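Local coordinates for protein Lpg2148(MvcA) (Legionella pneumophila subsp. pneumophila str. Philadelphia 1, PDB 6K11) that probably acts as a deamidase-type deubiquitinase, removing ubiquitin from the host conjugating enzyme UBE2N and so regulating its activity, at residues A[98-102]-A[103-107]; A[293-296]-A[297-301]; A[4-7]-A[8-11]; A[78-82]-A[83-87]. All blocks are in the same frame, centred on the assembly; numbering follows the deposited sequence.

Contact 1: A[98-102]-A[103-107]; sequences ALSAD and GDNLK
The side-chain amide of Asn-105 reaches back across the turn and grips the backbone of 98-102 with both its ends. Asn-105 ND2 donates to Ala-98 O at 2.9 Å, with that oxygen almost in the amide plane. Asn-105 OD1 accepts from Ser-100 N at 3.0 Å, a nearly straight bond whose donor stands above the carbonyl plane. A chi1 of 54° tucks CG between the backbone N and the carbonyl carbon, which folds the amide back toward the incoming chain; the two bonds then fix its rotation. Two further bonds join the segments: Gly-103 N to Ser-100 O at 2.9 Å, and a weak one from Asp-104 N to Ser-100 OG.

Apolar contact comes from Leu-99, whose CD1 lies 3.6 Å from Gly-103 CA and 3.8 Å from Leu-106 CB. Both leucines also touch Phe-329.

Like charges meet where the side chains of Asp-102 and Asp-104 run together, their OD2 atoms 3.6 Å apart and the carboxylate planes turned 73°; this could raise the proton affinity of one.

The whole is a strand-to-helix connection: a type I beta turn from Ser-100 to Gly-103 delivers a positive-phi glycine to the N-cap of helix 104-111.

Contact 2: A[293-296]-A[297-301]; sequences NTKE and RSDIY
Asn-293 O receives Arg-297 N at 3.0 Å in the first of four successive i to i+4 backbone bonds between the segments, the regular start of helix 294-305. The others run from the amides of Ser-298, Asp-299 and Ile-300 to Thr-294 O, Lys-295 O and Glu-296 O. Asn-293 is the N-cap: its OD1 accepts from Glu-296 N at 2.9 Å, in the carbonyl plane and on a lone pair.

Thr-294 O takes a second donor, Ser-298 OG at 2.9 Å, which comes from above the carbonyl plane while Ser-298 N, at 2.8 Å, lies nearly along the C=O axis. With chi1 at -62°, OG stands beside its own backbone N and can share that N-H's acceptor; the hydroxyl also bonds to Lys-321 N.

One turn apart, Lys-295 and Asp-299 form a salt bridge. The lysine chain bends at chi2 (58°) and crosses the carboxylate, bringing NZ to the syn lone pair of Asp-299 OD1 at 2.9 Å.

Arg-297, bent at chi3, swings its guanidinium back so that Asn-293 O lies over one face. A water joins Arg-297 NH1, 3.1 Å away, to Thr-294 OG1 at 2.7 Å.

Chemically, the Asn-293 side chain satisfies an amide of the first turn, Ser-298 OG adds a second donor to a carbonyl that is already bonded, and the buried arginine, whose guanidinium donates to Lys-321 O, Thr-291 O and the water, ties this end to the chain before the helix and to the loop of Lys-321.

Contact 3: A[4-7]-A[8-11]; sequences PGFM and VHKK
Met-7 meets Lys-10 alongside, the two side chains pointing the same way, with the methyl CE of Met-7 3.8 Å from CD of Lys-10. Bends at chi2 (-65°) and chi3 curl the methionine so that this same methyl also sits at the edge of the Phe-6 ring, in its plane; the extended lysine chain continues past it.

Phe-6 is flanked by the next turn of the helix. Its CG lies opposite the backbone N across the CA–CB bond (chi1 179°), and the ring crosses two neighbours: CE1 comes to 3.9 Å from CD2 of His-9, and CE2 to 4.1 Å from CB of Lys-10. The imidazole and phenyl planes meet obliquely at 53°. These turns open helix 4-19, the first helix of the chain, which packs through Val-8 and its neighbours on strand 228-238 and helix 336-351. His-9 also reaches strand 250-252, where its ND1 bonds to Tyr-252 OH and its ring stacks on Tyr-250, and it touches Tyr-237.

Val-8 presses its stem on the preceding carbonyls, CB lying 3.3 Å from Gly-5 O and CG2 3.6 Å from Pro-4 O. Its amide is shared likewise: Val-8 N donates to Pro-4 O at 3.2 Å and weakly to Gly-5 O at 3.3 Å, while the isopropyl group touches Ala-339, Leu-340 and Tyr-237.

Contact 4: A[78-82]-A[83-87]; sequences VCELL and LGKIE
Leu-83 rests its side chain on the carbonyl of Cys-79, one turn back. The CB of Leu-83 is 3.1 Å from Cys-79 O, CG follows at 3.6 Å from the same oxygen, and the branch CD1 passes it at 3.7 Å before coming to 4.4 Å from Cys-79 CB. Chi1 of -71° explains this path, because it keeps CG beside the backbone N, and Leu-83 N itself donates to Cys-79 O at 2.9 Å. A single oxygen thus accepts the amide and is overlaid by the leucine stem.

The next amide, Gly-84 N, bonds to Glu-80 O. Gly-84 then turns to positive phi, ends the helical run and serves as N-cap of the following helix.

Across this break Glu-80 and Lys-85 join, each chain bent at chi2. Their salt bridge is long, Lys-85 NZ lying 3.4 Å from Glu-80 OE1 in a weak hydrogen bond. A water gives a second link, donating to Glu-80 OE2 at 3.0 Å and to Lys-85 O at 2.8 Å, so that both carboxylate oxygens reach over to the second helix.

Helices 71-83 and 85-93 are therefore joined through Gly-84, with Leu-83 packing against Ala-88 and Phe-91 and touching Ile-334, while Cys-79 and Leu-82 lie on Leu-121 of strand 120-129, with Leu-82 also on Tyr-237 of strand 228-238.

In the fold
From the N terminus the contacts come in the order 3, 4, 1, 2, strictly in series; each closes a local turn, and none nests in or crosses another. Contact 3 lies in the first helix and contact 4 at the corner between helices 71-83 and 85-93. These two touch, Val-8 CG1 lying 3.8 Å from Leu-82 CD1, and both reach Tyr-237 of strand 228-238. Contact 1 leads from edge strand 97-98 into helix 104-111. Much further along the chain, contact 2 starts helix 294-305. Contacts 1 and 2 do not touch, their nearest atoms being about 10 Å apart, yet both pack on helix 278-288 and strand 325-333.

Contact 1: A[98-102]-A[103-107]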
loop_
_atom_site.group_PDB
_atom_site.type_symbol
_atom_site.label_atom_id
_atom_site.label_comp_id
_atom_site.label_asym_id
_atom_site.label_seq_id
_atom_site.Cartn_x
_atom_site.Cartn_y
_atom_site.Cartn_z
ATOM N N ALA A 98 -8.954 14.681 1.024
ATOM C CA ALA A 98 -9.880 13.764 1.668
ATOM C C ALA A 98 -11.200 13.736 0.904
ATOM O O ALA A 98 -11.707 14.774 0.471
ATOM C CB ALA A 98 -10.097 14.166 3.130
ATOM N N LEU A 99 -11.734 12.529 0.699
ATOM C CA LEU A 99 -13.070 12.394 0.137
ATOM C C LEU A 99 -14.086 12.946 1.131
ATOM O O LEU A 99 -14.071 12.582 2.311
ATOM C CB LEU A 99 -13.374 10.924 -0.188
ATOM C CG LEU A 99 -14.674 10.626 -0.950
ATOM C CD1 LEU A 99 -14.645 11.242 -2.346
ATOM C CD2 LEU A 99 -14.945 9.114 -1.030
ATOM N N SER A 100 -14.950 13.843 0.661
ATOM C CA SER A 100 -16.003 14.391 1.505
ATOM C C SER A 100 -16.929 13.275 2.000
ATOM O O SER A 100 -16.933 12.150 1.488
ATOM C CB SER A 100 -16.805 15.444 0.742
ATOM O OG SER A 100 -17.913 14.844 0.087
ATOM N N ALA A 101 -17.737 13.610 3.011
ATOM C CA ALA A 101 -18.499 12.584 3.719
ATOM C C ALA A 101 -19.482 11.862 2.804
ATOM O O ALA A 101 -19.805 10.691 3.048
ATOM C CB ALA A 101 -19.233 13.200 4.909
ATOM N N ASP A 102 -19.970 12.534 1.757
ATOM C CA ASP A 102 -20.833 11.910 0.761
ATOM C C ASP A 102 -20.127 11.653 -0.563
ATOM O O ASP A 102 -20.760 11.153 -1.499
ATOM C CB ASP A 102 -22.060 12.792 0.502
ATOM C CG ASP A 102 -22.976 12.897 1.702
ATOM O OD1 ASP A 102 -23.235 11.853 2.347
ATOM O OD2 ASP A 102 -23.432 14.020 2.008
ATOM N N GLY A 103 -18.849 11.996 -0.670
ATOM C CA GLY A 103 -18.150 11.943 -1.934
ATOM C C GLY A 103 -18.425 13.104 -2.860
ATOM O O GLY A 103 -18.002 13.061 -4.022
ATOM N N ASP A 104 -19.104 14.151 -2.376
ATOM C CA ASP A 104 -19.545 15.231 -3.255
ATOM C C ASP A 104 -18.376 15.932 -3.921
ATOM O O ASP A 104 -18.471 16.325 -5.090
ATOM C CB ASP A 104 -20.378 16.251 -2.478
ATOM C CG ASP A 104 -21.622 15.647 -1.880
ATOM O OD1 ASP A 104 -22.456 15.120 -2.650
ATOM O OD2 ASP A 104 -21.766 15.708 -0.641
ATOM N N ASN A 105 -17.268 16.120 -3.199
ATOM C CA ASN A 105 -16.183 16.914 -3.766
ATOM C C ASN A 105 -15.593 16.237 -4.998
ATOM O O ASN A 105 -15.270 16.907 -5.987
ATOM C CB ASN A 105 -15.110 17.207 -2.715
ATOM C CG ASN A 105 -14.582 15.966 -2.024
ATOM O OD1 ASN A 105 -15.173 14.889 -2.089
ATOM N ND2 ASN A 105 -13.449 16.120 -1.344
ATOM N N LEU A 106 -15.484 14.906 -4.975
ATOM C CA LEU A 106 -15.040 14.182 -6.162
ATOM C C LEU A 106 -16.140 14.116 -7.216
ATOM O O LEU A 106 -15.868 14.277 -8.411
ATOM C CB LEU A 106 -14.574 12.769 -5.781
ATOM C CG LEU A 106 -14.137 11.864 -6.944
ATOM C CD1 LEU A 106 -13.054 12.534 -7.792
ATOM C CD2 LEU A 106 -13.667 10.494 -6.421
ATOM N N LYS A 107 -17.386 13.895 -6.795
ATOM C CA LYS A 107 -18.483 13.850 -7.756
ATOM C C LYS A 107 -18.598 15.161 -8.522
ATOM O O LYS A 107 -18.735 15.158 -9.750
ATOM C CB LYS A 107 -19.794 13.522 -7.042
ATOM C CG LYS A 107 -19.890 12.068 -6.562
ATOM C CD LYS A 107 -21.308 11.525 -6.669
ATOM C CE LYS A 107 -21.839 11.074 -5.326
ATOM N NZ LYS A 107 -23.270 10.663 -5.458
#

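Contact 2: A[293-296]-A[297-301]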
loop_
_atom_site.group_PDB
_atom_site.type_symbol
_atom_site.label_atom_id
_atom_site.label_comp_id
_atom_site.label_asym_id
_atom_site.label_seq_id
_atom_site.Cartn_x
_atom_site.Cartn_y
_atom_site.Cartn_z
ATOM N N ASN A 293 -19.195 0.383 11.496
ATOM C CA ASN A 293 -19.618 -1.006 11.592
ATOM C C ASN A 293 -18.574 -1.895 10.928
ATOM O O ASN A 293 -18.284 -1.733 9.740
ATOM C CB ASN A 293 -20.987 -1.191 10.933
ATOM C CG ASN A 293 -21.568 -2.570 11.171
ATOM O OD1 ASN A 293 -21.491 -3.454 10.309
ATOM N ND2 ASN A 293 -22.173 -2.761 12.342
ATOM N N THR A 294 -18.015 -2.832 11.695
ATOM C CA THR A 294 -17.009 -3.733 11.143
ATOM C C THR A 294 -17.554 -4.520 9.958
ATOM O O THR A 294 -16.902 -4.616 8.914
ATOM C CB THR A 294 -16.507 -4.677 12.231
ATOM O OG1 THR A 294 -15.810 -3.912 13.216
ATOM C CG2 THR A 294 -15.563 -5.719 11.638
ATOM N N LYS A 295 -18.752 -5.090 10.096
ATOM C CA LYS A 295 -19.305 -5.905 9.015
ATOM C C LYS A 295 -19.476 -5.097 7.727
ATOM O O LYS A 295 -19.118 -5.566 6.636
ATOM C CB LYS A 295 -20.634 -6.520 9.457
ATOM C CG LYS A 295 -21.317 -7.360 8.381
ATOM C CD LYS A 295 -20.430 -8.499 7.902
ATOM C CE LYS A 295 -21.233 -9.503 7.095
ATOM N NZ LYS A 295 -20.369 -10.251 6.140
ATOM N N GLU A 296 -20.021 -3.879 7.830
ATOM C CA GLU A 296 -20.247 -3.060 6.640
ATOM C C GLU A 296 -18.929 -2.630 6.000
ATOM O O GLU A 296 -18.792 -2.645 4.767
ATOM C CB GLU A 296 -21.084 -1.836 7.007
ATOM C CG GLU A 296 -21.412 -0.896 5.840
ATOM C CD GLU A 296 -22.199 0.332 6.295
ATOM O OE1 GLU A 296 -21.988 0.782 7.441
ATOM O OE2 GLU A 296 -23.035 0.839 5.517
ATOM N N ARG A 297 -17.959 -2.223 6.825
ATOM C CA ARG A 297 -16.638 -1.850 6.323
ATOM C C ARG A 297 -15.970 -3.022 5.612
ATOM O O ARG A 297 -15.444 -2.877 4.501
ATOM C CB ARG A 297 -15.777 -1.371 7.492
ATOM C CG ARG A 297 -14.506 -0.673 7.106
ATOM C CD ARG A 297 -13.637 -0.408 8.347
ATOM N NE ARG A 297 -14.195 0.633 9.211
ATOM C CZ ARG A 297 -14.503 0.473 10.500
ATOM N NH1 ARG A 297 -14.306 -0.696 11.110
ATOM N NH2 ARG A 297 -15.002 1.496 11.186
ATOM N N SER A 298 -15.992 -4.200 6.250
ATOM C CA SER A 298 -15.377 -5.393 5.680
ATOM C C SER A 298 -16.019 -5.773 4.349
ATOM O O SER A 298 -15.314 -6.106 3.386
ATOM C CB SER A 298 -15.484 -6.546 6.682
ATOM O OG SER A 298 -14.788 -6.233 7.884
ATOM N N ASP A 299 -17.357 -5.726 4.285
ATOM C CA ASP A 299 -18.092 -6.107 3.082
ATOM C C ASP A 299 -17.742 -5.213 1.896
ATOM O O ASP A 299 -17.589 -5.703 0.768
ATOM C CB ASP A 299 -19.598 -6.039 3.344
ATOM C CG ASP A 299 -20.128 -7.240 4.130
ATOM O OD1 ASP A 299 -19.378 -8.226 4.351
ATOM O OD2 ASP A 299 -21.312 -7.178 4.527
ATOM N N ILE A 300 -17.648 -3.895 2.118
ATOM C CA ILE A 300 -17.352 -2.986 1.013
ATOM C C ILE A 300 -15.904 -3.142 0.567
ATOM O O ILE A 300 -15.600 -3.155 -0.641
ATOM C CB ILE A 300 -17.650 -1.534 1.418
ATOM C CG1 ILE A 300 -19.139 -1.360 1.727
ATOM C CG2 ILE A 300 -17.212 -0.570 0.295
ATOM C CD1 ILE A 300 -19.496 0.083 2.014
ATOM N N TYR A 301 -14.991 -3.219 1.536
ATOM C CA TYR A 301 -13.577 -3.441 1.250
ATOM C C TYR A 301 -13.378 -4.711 0.421
ATOM O O TYR A 301 -12.690 -4.694 -0.605
ATOM C CB TYR A 301 -12.813 -3.516 2.568
ATOM C CG TYR A 301 -11.307 -3.299 2.464
ATOM C CD1 TYR A 301 -10.458 -4.343 2.111
ATOM C CD2 TYR A 301 -10.737 -2.057 2.761
ATOM C CE1 TYR A 301 -9.074 -4.149 2.029
ATOM C CE2 TYR A 301 -9.357 -1.863 2.690
ATOM C CZ TYR A 301 -8.537 -2.913 2.330
ATOM O OH TYR A 301 -7.173 -2.718 2.253
HETATM O O HOH W 1 -15.722 -1.235 13.775
#

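Contact 3: A[4-7]-A[8-11]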
loop_
_atom_site.group_PDB
_atom_site.type_symbol
_atom_site.label_atom_id
_atom_site.label_comp_id
_atom_site.label_asym_id
_atom_site.label_seq_id
_atom_site.Cartn_x
_atom_site.Cartn_y
_atom_site.Cartn_z
ATOM N N PRO A 4 -9.617 7.662 -28.701
ATOM C CA PRO A 4 -8.224 7.381 -28.318
ATOM C C PRO A 4 -8.069 7.099 -26.831
ATOM O O PRO A 4 -7.281 6.224 -26.446
ATOM C CB PRO A 4 -7.484 8.658 -28.737
ATOM C CG PRO A 4 -8.324 9.223 -29.855
ATOM C CD PRO A 4 -9.744 8.904 -29.484
ATOM N N GLY A 5 -8.809 7.821 -25.990
ATOM C CA GLY A 5 -8.738 7.582 -24.556
ATOM C C GLY A 5 -9.136 6.169 -24.172
ATOM O O GLY A 5 -8.518 5.564 -23.295
ATOM N N PHE A 6 -10.156 5.616 -24.833
ATOM C CA PHE A 6 -10.535 4.236 -24.548
ATOM C C PHE A 6 -9.498 3.244 -25.060
ATOM O O PHE A 6 -9.312 2.176 -24.459
ATOM C CB PHE A 6 -11.898 3.900 -25.146
ATOM C CG PHE A 6 -12.310 2.482 -24.885
ATOM C CD1 PHE A 6 -12.935 2.140 -23.698
ATOM C CD2 PHE A 6 -12.022 1.477 -25.802
ATOM C CE1 PHE A 6 -13.294 0.835 -23.450
ATOM C CE2 PHE A 6 -12.372 0.165 -25.551
ATOM C CZ PHE A 6 -13.017 -0.152 -24.379
ATOM N N MET A 7 -8.827 3.568 -26.170
ATOM C CA MET A 7 -7.770 2.696 -26.678
ATOM C C MET A 7 -6.663 2.513 -25.643
ATOM O O MET A 7 -6.054 1.438 -25.559
ATOM C CB MET A 7 -7.195 3.263 -27.984
ATOM C CG MET A 7 -8.104 3.143 -29.206
ATOM S SD MET A 7 -8.443 1.441 -29.728
ATOM C CE MET A 7 -9.984 1.090 -28.933
ATOM N N VAL A 8 -6.381 3.561 -24.860
ATOM C CA VAL A 8 -5.426 3.461 -23.756
ATOM C C VAL A 8 -5.850 2.363 -22.787
ATOM O O VAL A 8 -5.034 1.534 -22.369
ATOM C CB VAL A 8 -5.297 4.815 -23.035
ATOM C CG1 VAL A 8 -4.506 4.678 -21.720
ATOM C CG2 VAL A 8 -4.658 5.865 -23.948
ATOM N N HIS A 9 -7.131 2.349 -22.401
ATOM C CA HIS A 9 -7.591 1.317 -21.470
ATOM C C HIS A 9 -7.499 -0.070 -22.099
ATOM O O HIS A 9 -7.041 -1.029 -21.462
ATOM C CB HIS A 9 -9.026 1.599 -21.014
ATOM C CG HIS A 9 -9.701 0.405 -20.404
ATOM N ND1 HIS A 9 -9.436 -0.023 -19.116
ATOM C CD2 HIS A 9 -10.602 -0.472 -20.913
ATOM C CE1 HIS A 9 -10.150 -1.107 -18.861
ATOM N NE2 HIS A 9 -10.873 -1.393 -19.928
ATOM N N LYS A 10 -7.950 -0.203 -23.354
ATOM C CA LYS A 10 -7.955 -1.512 -23.995
ATOM C C LYS A 10 -6.543 -2.072 -24.100
ATOM O O LYS A 10 -6.316 -3.268 -23.873
ATOM C CB LYS A 10 -8.600 -1.397 -25.381
ATOM C CG LYS A 10 -8.535 -2.640 -26.237
ATOM C CD LYS A 10 -9.404 -2.422 -27.484
ATOM C CE LYS A 10 -9.543 -3.684 -28.320
ATOM N NZ LYS A 10 -10.162 -3.349 -29.643
ATOM N N LYS A 11 -5.584 -1.222 -24.439
ATOM C CA LYS A 11 -4.216 -1.676 -24.657
ATOM C C LYS A 11 -3.512 -1.963 -23.341
ATOM O O LYS A 11 -2.794 -2.962 -23.228
ATOM C CB LYS A 11 -3.450 -0.625 -25.467
ATOM C CG LYS A 11 -1.942 -0.762 -25.495
ATOM C CD LYS A 11 -1.371 -0.043 -26.734
ATOM C CE LYS A 11 0.069 -0.479 -27.033
ATOM N NZ LYS A 11 0.350 -0.729 -28.459
#

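Contact 4: A[78-82]-A[83-87]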
loop_
_atom_site.group_PDB
_atom_site.type_symbol
_atom_site.label_atom_id
_atom_site.label_comp_id
_atom_site.label_asym_id
_atom_site.label_seq_id
_atom_site.Cartn_x
_atom_site.Cartn_y
_atom_site.Cartn_z
ATOM N N VAL A 78 0.802 2.265 -13.470
ATOM C CA VAL A 78 -0.284 2.875 -14.232
ATOM C C VAL A 78 -0.005 4.362 -14.453
ATOM O O VAL A 78 -0.141 4.876 -15.569
ATOM C CB VAL A 78 -1.631 2.641 -13.522
ATOM C CG1 VAL A 78 -2.729 3.467 -14.178
ATOM C CG2 VAL A 78 -2.008 1.151 -13.592
ATOM N N CYS A 79 0.438 5.058 -13.405
ATOM C CA CYS A 79 0.673 6.495 -13.517
ATOM C C CYS A 79 1.834 6.800 -14.455
ATOM O O CYS A 79 1.771 7.758 -15.240
ATOM C CB CYS A 79 0.938 7.092 -12.135
ATOM S SG CYS A 79 -0.542 7.209 -11.073
ATOM N N GLU A 80 2.908 6.016 -14.377
ATOM C CA GLU A 80 4.043 6.239 -15.267
ATOM C C GLU A 80 3.666 5.971 -16.721
ATOM O O GLU A 80 4.079 6.709 -17.627
ATOM C CB GLU A 80 5.210 5.360 -14.838
ATOM C CG GLU A 80 6.502 5.625 -15.567
ATOM C CD GLU A 80 7.656 5.859 -14.610
ATOM O OE1 GLU A 80 8.775 5.385 -14.904
ATOM O OE2 GLU A 80 7.440 6.512 -13.560
ATOM N N LEU A 81 2.884 4.917 -16.971
ATOM C CA LEU A 81 2.500 4.626 -18.345
ATOM C C LEU A 81 1.579 5.702 -18.900
ATOM O O LEU A 81 1.742 6.138 -20.050
ATOM C CB LEU A 81 1.838 3.254 -18.428
ATOM C CG LEU A 81 2.833 2.095 -18.325
ATOM C CD1 LEU A 81 2.083 0.784 -18.087
ATOM C CD2 LEU A 81 3.678 2.031 -19.608
ATOM N N LEU A 82 0.625 6.168 -18.097
ATOM C CA LEU A 82 -0.368 7.095 -18.628
ATOM C C LEU A 82 0.148 8.528 -18.663
ATOM O O LEU A 82 -0.283 9.309 -19.516
ATOM C CB LEU A 82 -1.661 7.017 -17.804
ATOM C CG LEU A 82 -2.747 6.064 -18.317
ATOM C CD1 LEU A 82 -2.155 4.693 -18.715
ATOM C CD2 LEU A 82 -3.871 5.900 -17.270
ATOM N N LEU A 83 1.061 8.892 -17.758
ATOM C CA LEU A 83 1.537 10.266 -17.665
ATOM C C LEU A 83 2.919 10.484 -18.258
ATOM O O LEU A 83 3.240 11.623 -18.620
ATOM C CB LEU A 83 1.574 10.722 -16.205
ATOM C CG LEU A 83 0.196 10.939 -15.582
ATOM C CD1 LEU A 83 0.301 10.938 -14.067
ATOM C CD2 LEU A 83 -0.363 12.259 -16.096
ATOM N N GLY A 84 3.745 9.448 -18.343
ATOM C CA GLY A 84 5.162 9.630 -18.590
ATOM C C GLY A 84 5.915 9.985 -17.318
ATOM O O GLY A 84 5.351 10.452 -16.336
ATOM N N LYS A 85 7.230 9.762 -17.350
ATOM C CA LYS A 85 8.035 9.836 -16.132
ATOM C C LYS A 85 7.962 11.217 -15.474
ATOM O O LYS A 85 7.762 11.325 -14.258
ATOM C CB LYS A 85 9.484 9.463 -16.456
ATOM C CG LYS A 85 10.393 9.316 -15.248
ATOM C CD LYS A 85 10.704 7.850 -14.987
ATOM C CE LYS A 85 11.320 7.628 -13.604
ATOM N NZ LYS A 85 11.680 6.190 -13.385
ATOM N N ILE A 86 8.116 12.287 -16.260
ATOM C CA ILE A 86 8.185 13.640 -15.697
ATOM C C ILE A 86 6.859 14.035 -15.052
ATOM O O ILE A 86 6.823 14.502 -13.908
ATOM C CB ILE A 86 8.590 14.652 -16.787
ATOM C CG1 ILE A 86 10.065 14.507 -17.141
ATOM C CG2 ILE A 86 8.278 16.075 -16.342
ATOM C CD1 ILE A 86 10.350 14.799 -18.603
ATOM N N GLU A 87 5.752 13.902 -15.791
ATOM C CA GLU A 87 4.454 14.286 -15.240
ATOM C C GLU A 87 4.012 13.354 -14.116
ATOM O O GLU A 87 3.329 13.792 -13.180
ATOM C CB GLU A 87 3.387 14.308 -16.339
ATOM C CG GLU A 87 3.506 15.485 -17.292
ATOM C CD GLU A 87 3.559 16.826 -16.569
ATOM O OE1 GLU A 87 2.601 17.154 -15.828
ATOM O OE2 GLU A 87 4.573 17.543 -16.740
HETATM O O HOH W 2 7.997 9.246 -12.355
#